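Local coordinates for protein SusD homolog (PDB 3IV0) that probably binds glycans at the outer membrane as a member of the SusD family, although its own ligand has not been established, at residues Y245-I250 / F365-A370; D317-L322 / R394-A399; E390-V395 / D413-E418. All coordinates share one frame; numbering follows the deposited sequence.

Interaction 1: Y245-I250 / F365-A370; sequences YSLLDI and FRYAGA
Y367 holds its CG anti to the backbone N (chi1 -172°), which carries the phenol ring from the first turn of helix 367-381 out to Y245. The backbone of Y245 points CB at that ring, and a chi1 of -50°, with CG beside the backbone N, sends its own ring on past. The result is a CH-pi contact: Y245 CB stands 3.8 Å from the centroid of the Y367 ring, almost on the ring normal. The two rings themselves meet only obliquely, their centroids 5.9 Å apart.

L247 completes the apolar side, its chain crossing that of Y367 at about a right angle. One methyl does most of the touching: L247 CD2 lies 3.8 Å from Y367 CD2 and 3.9 Å from A368 CB, filling the angle between the ring and the helix backbone.

The polar atoms are joined indirectly. A single water donates to Y245 O at 2.8 Å and to Y367 OH at 2.7 Å. E239 and R394 also bond to the Y367 hydroxyl, whereas the hydroxyl of Y245 goes to the carbonyl of W188.

Direct side-chain contact is therefore mainly apolar, with no direct hydrogen bond between the segments, and polarity enters through water. A ring covered by a CB on one face and tied at its hydroxyl by three partners should have little freedom to turn.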
# COMPACT_ATOMS: atom_id res chain seq x y z
N TYR A 245 10.69 -12.70 -10.67
CA TYR A 245 10.90 -11.56 -9.81
C TYR A 245 12.36 -11.46 -9.42
O TYR A 245 13.03 -12.45 -9.18
CB TYR A 245 10.05 -11.67 -8.53
CG TYR A 245 8.59 -11.97 -8.79
CD1 TYR A 245 7.90 -11.36 -9.84
CD2 TYR A 245 7.90 -12.85 -8.00
CE1 TYR A 245 6.58 -11.66 -10.09
CE2 TYR A 245 6.56 -13.15 -8.24
CZ TYR A 245 5.91 -12.56 -9.30
OH TYR A 245 4.58 -12.90 -9.52
N SER A 246 12.85 -10.24 -9.31
CA SER A 246 14.20 -10.02 -8.82
C SER A 246 14.29 -8.67 -8.14
O SER A 246 13.43 -7.80 -8.31
CB SER A 246 15.21 -10.14 -9.95
OG SER A 246 14.87 -9.27 -10.97
N LEU A 247 15.33 -8.50 -7.34
CA LEU A 247 15.66 -7.21 -6.77
C LEU A 247 16.57 -6.44 -7.72
O LEU A 247 17.68 -6.90 -8.02
CB LEU A 247 16.37 -7.41 -5.44
CG LEU A 247 15.56 -8.08 -4.33
CD1 LEU A 247 16.42 -8.15 -3.05
CD2 LEU A 247 14.28 -7.37 -4.08
N LEU A 248 16.16 -5.28 -8.20
CA LEU A 248 17.02 -4.51 -9.10
C LEU A 248 18.18 -3.88 -8.34
O LEU A 248 18.14 -3.67 -7.12
CB LEU A 248 16.23 -3.40 -9.78
CG LEU A 248 15.44 -3.79 -11.04
CD1 LEU A 248 14.30 -4.79 -10.80
CD2 LEU A 248 14.91 -2.51 -11.75
N ASP A 249 19.26 -3.60 -9.05
CA ASP A 249 20.36 -2.87 -8.45
C ASP A 249 19.85 -1.57 -7.86
O ASP A 249 18.97 -0.93 -8.41
CB ASP A 249 21.44 -2.57 -9.49
CG ASP A 249 22.24 -3.80 -9.87
OD1 ASP A 249 22.04 -4.86 -9.26
OD2 ASP A 249 23.09 -3.69 -10.78
N ILE A 250 20.40 -1.18 -6.73
CA ILE A 250 19.97 0.04 -6.07
C ILE A 250 20.19 1.28 -6.91
O ILE A 250 19.43 2.25 -6.81
CB ILE A 250 20.60 0.17 -4.66
CG1 ILE A 250 19.85 1.20 -3.81
CG2 ILE A 250 22.11 0.47 -4.76
CD1 ILE A 250 18.44 0.76 -3.32
N PHE A 365 2.75 -3.21 -3.86
CA PHE A 365 3.50 -4.32 -3.30
C PHE A 365 4.68 -4.55 -4.19
O PHE A 365 4.55 -4.60 -5.43
CB PHE A 365 2.66 -5.60 -3.27
CG PHE A 365 1.39 -5.51 -2.46
CD1 PHE A 365 1.36 -5.01 -1.16
CD2 PHE A 365 0.19 -6.02 -3.01
CE1 PHE A 365 0.20 -4.97 -0.45
CE2 PHE A 365 -0.99 -5.97 -2.26
CZ PHE A 365 -0.97 -5.42 -0.99
N ARG A 366 5.86 -4.73 -3.62
CA ARG A 366 7.00 -5.15 -4.44
C ARG A 366 7.85 -6.21 -3.75
O ARG A 366 7.65 -6.53 -2.56
CB ARG A 366 7.85 -3.99 -4.90
CG ARG A 366 8.53 -3.24 -3.81
CD ARG A 366 9.42 -2.14 -4.42
NE ARG A 366 9.87 -1.20 -3.39
CZ ARG A 366 11.09 -1.19 -2.85
NH1 ARG A 366 12.01 -2.05 -3.18
NH2 ARG A 366 11.37 -0.27 -1.96
N TYR A 367 8.75 -6.81 -4.50
CA TYR A 367 9.41 -8.03 -4.07
C TYR A 367 10.24 -7.83 -2.80
O TYR A 367 10.24 -8.70 -1.94
CB TYR A 367 10.21 -8.58 -5.23
CG TYR A 367 10.81 -9.95 -5.06
CD1 TYR A 367 10.08 -11.05 -4.61
CD2 TYR A 367 12.12 -10.17 -5.45
CE1 TYR A 367 10.69 -12.31 -4.50
CE2 TYR A 367 12.71 -11.43 -5.39
CZ TYR A 367 12.00 -12.46 -4.88
OH TYR A 367 12.59 -13.71 -4.81
N ALA A 368 10.92 -6.70 -2.63
CA ALA A 368 11.69 -6.50 -1.40
C ALA A 368 10.77 -6.50 -0.20
O ALA A 368 11.12 -7.04 0.86
CB ALA A 368 12.48 -5.16 -1.43
N GLY A 369 9.62 -5.85 -0.33
CA GLY A 369 8.62 -5.85 0.75
C GLY A 369 8.18 -7.25 1.12
O GLY A 369 8.11 -7.59 2.31
N ALA A 370 7.84 -8.05 0.13
CA ALA A 370 7.36 -9.40 0.35
C ALA A 370 8.41 -10.28 0.99
O ALA A 370 8.09 -11.03 1.90
CB ALA A 370 6.86 -10.00 -0.95
O HOH W 1 12.92 -14.58 -7.39

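Interaction 2: D317-L322 / R394-A399; sequences DARKEL and RVRNRA
A318 and A399 supply the one direct hydrogen bond between the segments. A318 N donates to A399 O at 2.7 Å, so an amide at the start of helix 318-323 is satisfied by a carbonyl just past the end of helix 385-398. The fit is close here, since A318 CB also rests 3.3 Å from the same A399 O.

The D317-R319 salt bridge lies within 317-322 and shapes the surface that meets the other helix. D317 is the N-cap, and its OD1 accepts a capping bond from R319 N. The same OD1 takes R319 NE at 2.9 Å through its syn lone pair, while R319 NH2 reaches D317 OD2 at 2.8 Å. This side-on, two-nitrogen grip, reached by a bend in the arginine chain (chi3 -69°), should hold the guanidinium firmly against rotation.

Van der Waals packing uses the flat group so fixed. A399 CB sits over the centre of one guanidinium face, 3.5 Å from R319 CZ, and V395 CG1 approaches R319 NH1 more loosely from an oblique direction. R396 NH1 comes near the guanidinium edge, 4.4 Å from R319 NH2. This pair of like charges is gathered among carboxylates, including that of E422, which forms a salt bridge with R319 NH1. R396 NE bonds to the carbonyl of S402.

The contact thus joins the N-terminal end of the short helix 318-323 to the C-terminal end of helix 385-398. Helix 408-422 supplies E422 and R421 beside R319, and helix 367-381 packs on V395 through A368 and L372.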
# COMPACT_ATOMS: atom_id res chain seq x y z
N ASP A 317 24.97 2.37 3.80
CA ASP A 317 23.62 2.10 3.26
C ASP A 317 23.45 3.02 2.07
O ASP A 317 23.30 4.23 2.24
CB ASP A 317 22.56 2.40 4.30
CG ASP A 317 21.16 1.96 3.88
OD1 ASP A 317 20.90 1.91 2.65
OD2 ASP A 317 20.35 1.67 4.77
N ALA A 318 23.47 2.44 0.87
CA ALA A 318 23.40 3.22 -0.35
C ALA A 318 22.09 4.02 -0.49
O ALA A 318 22.02 4.99 -1.26
CB ALA A 318 23.63 2.36 -1.52
N ARG A 319 21.04 3.62 0.24
CA ARG A 319 19.81 4.38 0.19
C ARG A 319 20.03 5.79 0.70
O ARG A 319 19.33 6.72 0.30
CB ARG A 319 18.70 3.67 0.98
CG ARG A 319 18.27 2.35 0.32
CD ARG A 319 17.42 1.45 1.22
NE ARG A 319 18.22 0.92 2.32
CZ ARG A 319 17.94 -0.17 3.03
NH1 ARG A 319 16.90 -0.94 2.73
NH2 ARG A 319 18.71 -0.52 4.04
N LYS A 320 21.00 5.96 1.60
CA LYS A 320 21.26 7.31 2.11
C LYS A 320 21.61 8.28 0.99
O LYS A 320 21.01 9.35 0.90
CB LYS A 320 22.40 7.29 3.15
CG LYS A 320 22.04 6.62 4.43
CD LYS A 320 23.08 6.86 5.54
CE LYS A 320 24.42 6.22 5.24
NZ LYS A 320 25.40 6.37 6.39
N GLU A 321 22.55 7.90 0.15
CA GLU A 321 23.03 8.74 -0.94
C GLU A 321 22.05 8.80 -2.11
O GLU A 321 21.93 9.82 -2.81
CB GLU A 321 24.37 8.22 -1.44
CG GLU A 321 25.56 8.44 -0.57
CD GLU A 321 25.69 7.47 0.60
OE1 GLU A 321 25.17 6.34 0.55
OE2 GLU A 321 26.35 7.85 1.60
N LEU A 322 21.36 7.70 -2.36
CA LEU A 322 20.57 7.64 -3.59
C LEU A 322 19.15 8.10 -3.42
O LEU A 322 18.52 8.49 -4.41
CB LEU A 322 20.58 6.22 -4.16
CG LEU A 322 21.92 5.73 -4.68
CD1 LEU A 322 21.92 4.24 -4.93
CD2 LEU A 322 22.30 6.46 -6.00
N ARG A 394 19.09 -10.35 1.72
CA ARG A 394 18.94 -10.05 0.30
C ARG A 394 18.63 -8.58 0.08
O ARG A 394 19.15 -7.95 -0.84
CB ARG A 394 17.88 -10.93 -0.32
CG ARG A 394 18.39 -12.38 -0.47
CD ARG A 394 17.33 -13.32 -0.89
NE ARG A 394 16.83 -13.01 -2.22
CZ ARG A 394 15.74 -13.59 -2.72
NH1 ARG A 394 15.11 -14.48 -1.99
NH2 ARG A 394 15.31 -13.28 -3.92
N VAL A 395 17.82 -8.02 0.97
CA VAL A 395 17.48 -6.61 0.91
C VAL A 395 18.65 -5.74 1.40
O VAL A 395 18.98 -4.74 0.76
CB VAL A 395 16.20 -6.33 1.69
CG1 VAL A 395 15.87 -4.83 1.69
CG2 VAL A 395 15.03 -7.16 1.07
N ARG A 396 19.28 -6.17 2.49
CA ARG A 396 20.45 -5.43 3.00
C ARG A 396 21.54 -5.39 1.94
O ARG A 396 22.15 -4.35 1.70
CB ARG A 396 21.01 -6.10 4.24
CG ARG A 396 20.11 -6.22 5.44
CD ARG A 396 19.93 -4.91 6.14
NE ARG A 396 21.18 -4.49 6.80
CZ ARG A 396 21.28 -3.38 7.51
NH1 ARG A 396 20.29 -2.51 7.61
NH2 ARG A 396 22.44 -3.07 8.08
N ASN A 397 21.83 -6.53 1.32
CA ASN A 397 22.90 -6.60 0.33
C ASN A 397 22.59 -5.72 -0.88
O ASN A 397 23.47 -5.06 -1.41
CB ASN A 397 23.20 -8.03 -0.10
CG ASN A 397 24.01 -8.83 0.93
OD1 ASN A 397 23.79 -10.04 1.09
ND2 ASN A 397 24.96 -8.19 1.58
N ARG A 398 21.33 -5.67 -1.32
CA ARG A 398 20.99 -4.83 -2.45
C ARG A 398 21.26 -3.35 -2.12
O ARG A 398 21.68 -2.59 -3.00
CB ARG A 398 19.52 -5.06 -2.88
CG ARG A 398 19.17 -4.36 -4.16
CD ARG A 398 18.55 -3.01 -3.99
NE ARG A 398 17.23 -3.10 -3.36
CZ ARG A 398 16.11 -3.43 -3.98
NH1 ARG A 398 16.10 -3.72 -5.27
NH2 ARG A 398 14.98 -3.48 -3.30
N ALA A 399 21.03 -2.96 -0.88
CA ALA A 399 21.29 -1.59 -0.41
C ALA A 399 22.75 -1.33 -0.05
O ALA A 399 23.08 -0.23 0.40
CB ALA A 399 20.39 -1.30 0.77

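Interaction 3: E390-V395 / D413-E418; sequences ELLNRV and DAIFWE
The carboxylate of E418 is the flat group at this interface, and V395 CG1 lies 3.7 Å from its OE2. With R319, R396 and R421 as partners, the buried acid is well provided with positive charge, which should favour its charged form. The other flat pair lies within 413-418 and takes no part in the contact with 390-395: F416 CE2 stands 3.8 Å above the centre of the W417 ring, with W417 CE2 at the F416 edge.

L392 carries the apolar part of the contact by splitting its two methyls. With CG anti to the backbone N, the side chain extends straight toward the other helix. CD1 goes to the aliphatic stem of the acid, 3.6 Å from E418 CG, and CD2 reaches the preceding turn, 4.1 Å from both A414 CB and I415 CG1. E418 CG, anti to the backbone N (chi1 -164°), lies against the leucine, and the bend at chi2 (67°) then turns the carboxylate past V395. The stem of E418 thereby packs across the interface, while its charged end pairs with residues outside the two segments.

The helix segments run in roughly the same direction, their axes 10.9 Å apart at closest approach and inclined by 30°. L372 of helix 367-381 also touches L392. Such layered helix-on-helix packing is consistent with the TPR-like helical scaffold of SusD-family proteins.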
# COMPACT_ATOMS: atom_id res chain seq x y z
N GLU A 390 18.70 -14.71 6.13
CA GLU A 390 19.01 -14.82 4.71
C GLU A 390 18.11 -13.92 3.87
O GLU A 390 18.58 -13.23 2.96
CB GLU A 390 18.91 -16.27 4.27
CG GLU A 390 19.27 -16.57 2.85
CD GLU A 390 18.81 -17.97 2.46
OE1 GLU A 390 19.26 -18.94 3.12
OE2 GLU A 390 17.99 -18.09 1.53
N LEU A 391 16.81 -13.98 4.13
CA LEU A 391 15.84 -13.15 3.44
C LEU A 391 16.12 -11.66 3.66
O LEU A 391 16.18 -10.90 2.71
CB LEU A 391 14.44 -13.55 3.88
CG LEU A 391 13.97 -14.92 3.38
CD1 LEU A 391 12.80 -15.40 4.26
CD2 LEU A 391 13.54 -14.89 1.93
N LEU A 392 16.26 -11.28 4.91
CA LEU A 392 16.58 -9.92 5.28
C LEU A 392 17.82 -9.44 4.54
O LEU A 392 17.89 -8.34 4.03
CB LEU A 392 16.77 -9.83 6.80
CG LEU A 392 17.31 -8.54 7.37
CD1 LEU A 392 16.42 -7.34 6.99
CD2 LEU A 392 17.49 -8.65 8.90
N ASN A 393 18.82 -10.31 4.49
CA ASN A 393 20.10 -9.92 3.88
C ASN A 393 20.07 -9.76 2.38
O ASN A 393 20.90 -9.08 1.81
CB ASN A 393 21.20 -10.86 4.36
CG ASN A 393 21.60 -10.58 5.77
OD1 ASN A 393 21.54 -9.44 6.22
ND2 ASN A 393 22.04 -11.61 6.51
N ARG A 394 19.09 -10.35 1.72
CA ARG A 394 18.94 -10.05 0.30
C ARG A 394 18.63 -8.58 0.08
O ARG A 394 19.15 -7.95 -0.84
CB ARG A 394 17.88 -10.93 -0.32
CG ARG A 394 18.39 -12.38 -0.47
CD ARG A 394 17.33 -13.32 -0.89
NE ARG A 394 16.83 -13.01 -2.22
CZ ARG A 394 15.74 -13.59 -2.72
NH1 ARG A 394 15.11 -14.48 -1.99
NH2 ARG A 394 15.31 -13.28 -3.92
N VAL A 395 17.82 -8.02 0.97
CA VAL A 395 17.48 -6.61 0.91
C VAL A 395 18.65 -5.74 1.40
O VAL A 395 18.98 -4.74 0.76
CB VAL A 395 16.20 -6.33 1.69
CG1 VAL A 395 15.87 -4.83 1.69
CG2 VAL A 395 15.03 -7.16 1.07
N ASP A 413 13.23 -6.76 15.43
CA ASP A 413 13.42 -5.32 15.32
C ASP A 413 14.12 -4.99 14.02
O ASP A 413 13.76 -4.04 13.32
CB ASP A 413 14.25 -4.74 16.49
CG ASP A 413 13.47 -4.59 17.77
OD1 ASP A 413 12.27 -4.87 17.81
OD2 ASP A 413 14.13 -4.19 18.76
N ALA A 414 15.17 -5.72 13.67
CA ALA A 414 15.91 -5.43 12.44
C ALA A 414 15.00 -5.47 11.22
O ALA A 414 15.16 -4.67 10.31
CB ALA A 414 17.11 -6.42 12.26
N ILE A 415 14.12 -6.45 11.17
CA ILE A 415 13.24 -6.58 10.03
C ILE A 415 12.22 -5.42 9.99
O ILE A 415 11.98 -4.86 8.91
CB ILE A 415 12.54 -7.94 10.05
CG1 ILE A 415 13.56 -9.09 9.88
CG2 ILE A 415 11.43 -8.01 8.97
CD1 ILE A 415 13.03 -10.46 10.33
N PHE A 416 11.66 -5.05 11.15
CA PHE A 416 10.77 -3.89 11.21
C PHE A 416 11.48 -2.64 10.69
O PHE A 416 10.96 -1.93 9.85
CB PHE A 416 10.28 -3.64 12.63
CG PHE A 416 9.63 -2.32 12.80
CD1 PHE A 416 8.33 -2.11 12.38
CD2 PHE A 416 10.33 -1.25 13.33
CE1 PHE A 416 7.76 -0.84 12.49
CE2 PHE A 416 9.75 -0.01 13.47
CZ PHE A 416 8.46 0.19 13.04
N TRP A 417 12.70 -2.38 11.14
CA TRP A 417 13.37 -1.15 10.77
C TRP A 417 13.80 -1.20 9.33
O TRP A 417 13.82 -0.17 8.63
CB TRP A 417 14.57 -0.86 11.69
CG TRP A 417 14.16 -0.40 13.05
CD1 TRP A 417 14.30 -1.07 14.21
CD2 TRP A 417 13.55 0.86 13.37
NE1 TRP A 417 13.80 -0.32 15.24
CE2 TRP A 417 13.33 0.86 14.76
CE3 TRP A 417 13.15 1.96 12.62
CZ2 TRP A 417 12.76 1.94 15.42
CZ3 TRP A 417 12.58 3.02 13.29
CH2 TRP A 417 12.39 3.00 14.66
N GLU A 418 14.12 -2.40 8.84
CA GLU A 418 14.46 -2.55 7.44
C GLU A 418 13.27 -2.20 6.55
O GLU A 418 13.44 -1.62 5.48
CB GLU A 418 15.03 -3.93 7.10
CG GLU A 418 15.74 -4.01 5.75
CD GLU A 418 17.02 -3.20 5.68
OE1 GLU A 418 17.53 -2.76 6.74
OE2 GLU A 418 17.50 -3.04 4.54

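How the interactions relate
Helix 385-398 carries one segment each of interactions 2 and 3 and borders interaction 1. Interactions 2 and 3 share R394 and V395 on it, and their centres lie about 11 Å apart; the acid of interaction 3 ties them together, E418 OE2 binding R319 NH1 at 2.8 Å and E418 OE1 binding R396 NH1 at 2.9 Å. Interaction 1, whose segments alternate along the chain with those of interaction 2, joins through polar bonds: L248 O lies 2.8 Å from R398 NH1, and Y367 OH 2.9 Å from R394 NH2, both probable hydrogen bonds. No glycan site is defined here. A 1,2-ethanediol, probably from the crystallisation liquor, lies about 6 Å from the side chain of L247.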